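Local coordinates for type IV pilus biogenesis protein PilB (Streptococcus sanguinis, PDB 7B7P) that serves as a bimodular minor pilin of type IV pili, with a direct role in adhesion and a metal-binding von Willebrand factor A-like module, at residues I279-D284 and V365-F370. Sequence-based numbering, arbitrary orientation.
Sequences IVLLTD and VNVIGF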
# COMPACT_ATOMS: atom_id res chain seq x y z
N ILE A 279 -1.64 6.00 5.96
CA ILE A 279 -0.81 6.51 7.05
C ILE A 279 0.58 5.89 6.96
O ILE A 279 0.72 4.67 6.80
CB ILE A 279 -1.44 6.20 8.42
CG1 ILE A 279 -2.79 6.91 8.55
CG2 ILE A 279 -0.47 6.58 9.55
CD1 ILE A 279 -2.70 8.32 9.09
N VAL A 280 1.61 6.72 7.07
CA VAL A 280 2.98 6.24 7.22
C VAL A 280 3.44 6.76 8.56
O VAL A 280 3.66 7.96 8.73
CB VAL A 280 3.90 6.72 6.09
CG1 VAL A 280 5.35 6.35 6.40
CG2 VAL A 280 3.45 6.09 4.79
N LEU A 281 3.57 5.86 9.51
CA LEU A 281 3.87 6.23 10.88
C LEU A 281 5.29 5.78 11.18
O LEU A 281 5.61 4.61 11.00
CB LEU A 281 2.88 5.57 11.84
CG LEU A 281 2.96 6.12 13.26
CD1 LEU A 281 1.59 6.06 13.91
CD2 LEU A 281 3.96 5.33 14.06
N LEU A 282 6.12 6.70 11.66
CA LEU A 282 7.50 6.42 11.99
C LEU A 282 7.71 6.65 13.47
O LEU A 282 7.38 7.72 13.97
CB LEU A 282 8.45 7.30 11.17
CG LEU A 282 9.91 6.89 11.39
CD1 LEU A 282 10.71 6.93 10.06
CD2 LEU A 282 10.56 7.76 12.44
N THR A 283 8.28 5.67 14.17
CA THR A 283 8.57 5.83 15.58
C THR A 283 9.90 5.18 15.90
O THR A 283 10.33 4.23 15.25
CB THR A 283 7.43 5.25 16.47
OG1 THR A 283 7.72 5.49 17.85
CG2 THR A 283 7.23 3.78 16.25
N ASP A 284 10.57 5.73 16.92
CA ASP A 284 11.91 5.31 17.32
C ASP A 284 11.97 4.87 18.78
O ASP A 284 13.06 4.77 19.35
CB ASP A 284 12.92 6.43 17.08
CG ASP A 284 12.97 7.46 18.23
OD1 ASP A 284 11.90 7.72 18.83
OD2 ASP A 284 14.06 8.01 18.53
N VAL A 365 -2.08 1.17 6.94
CA VAL A 365 -1.16 1.86 7.84
C VAL A 365 0.20 1.15 7.77
O VAL A 365 0.31 -0.03 8.12
CB VAL A 365 -1.67 1.90 9.29
CG1 VAL A 365 -0.64 2.64 10.17
CG2 VAL A 365 -3.07 2.55 9.36
N ASN A 366 1.22 1.89 7.35
CA ASN A 366 2.61 1.44 7.41
C ASN A 366 3.25 2.00 8.68
O ASN A 366 3.17 3.21 8.94
CB ASN A 366 3.39 1.90 6.18
CG ASN A 366 3.06 1.10 4.92
OD1 ASN A 366 3.70 0.09 4.63
ND2 ASN A 366 2.07 1.56 4.17
N VAL A 367 3.85 1.13 9.47
CA VAL A 367 4.61 1.52 10.65
C VAL A 367 6.07 1.19 10.44
O VAL A 367 6.42 0.06 10.07
CB VAL A 367 4.05 0.84 11.91
CG1 VAL A 367 4.79 1.35 13.16
CG2 VAL A 367 2.57 1.10 12.00
N ILE A 368 6.94 2.16 10.71
CA ILE A 368 8.37 2.01 10.56
C ILE A 368 9.00 2.18 11.93
O ILE A 368 8.98 3.29 12.50
CB ILE A 368 8.95 3.03 9.57
CG1 ILE A 368 8.26 2.91 8.21
CG2 ILE A 368 10.45 2.85 9.43
CD1 ILE A 368 8.56 4.10 7.31
N GLY A 369 9.55 1.09 12.47
CA GLY A 369 10.51 1.16 13.57
C GLY A 369 11.88 1.61 13.10
O GLY A 369 12.57 0.91 12.36
N PHE A 370 12.30 2.80 13.51
CA PHE A 370 13.53 3.42 13.04
C PHE A 370 14.48 3.63 14.22
O PHE A 370 14.48 4.67 14.88
CB PHE A 370 13.19 4.72 12.31
CG PHE A 370 14.40 5.45 11.76
CD1 PHE A 370 15.25 4.82 10.86
CD2 PHE A 370 14.67 6.75 12.14
CE1 PHE A 370 16.36 5.48 10.34
CE2 PHE A 370 15.78 7.42 11.63
CZ PHE A 370 16.63 6.78 10.72
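Segments 279-284 and 365-370 lie on neighbouring parallel strands in the central sheet of the von Willebrand factor A-like domain, and Asp284 of the metal ion-dependent adhesion site (MIDAS) follows the first strand. Five backbone hydrogen bonds join them in the parallel ladder: Asn366 N and Ile368 N donate to Ile279 O and Leu281 O, and Leu281 N and Thr283 N donate to Asn366 O and Ile368 O. The Leu281 N to Asn366 O bond is 2.7 Å long and almost straight, 178° at the hydrogen. Phe370 N adds the fifth bond, to Thr283 O at 3.0 Å, tilted 21° from the carbonyl plane.

On the face turned to helix 402-424, Leu282 reaches across the strand gap with CG anti to its own N (chi1 -173°). This lays CD1 4.0 Å from Phe370 CB and 4.1 Å from Ile368 CG2, while CD2 meets the Phe370 ring obliquely. Ile368 extends CD1 back to Val280 CG1, 4.0 Å away. Under helix 258-270, Ile279 CG2 lies alongside Val365 CG1, also at 4.0 Å.

At the C-terminal end of strand 276-283, Thr283 OG1 and Asp284 N both hydrogen-bond to Asp169 OD2. The backbone bonds, flanked by largely apolar side chains, probably help to place Asp284, which with Ser173 belongs to the magnesium-binding site; its OD2 forms a salt bridge with Arg191 NH1, which probably offsets part of its charge.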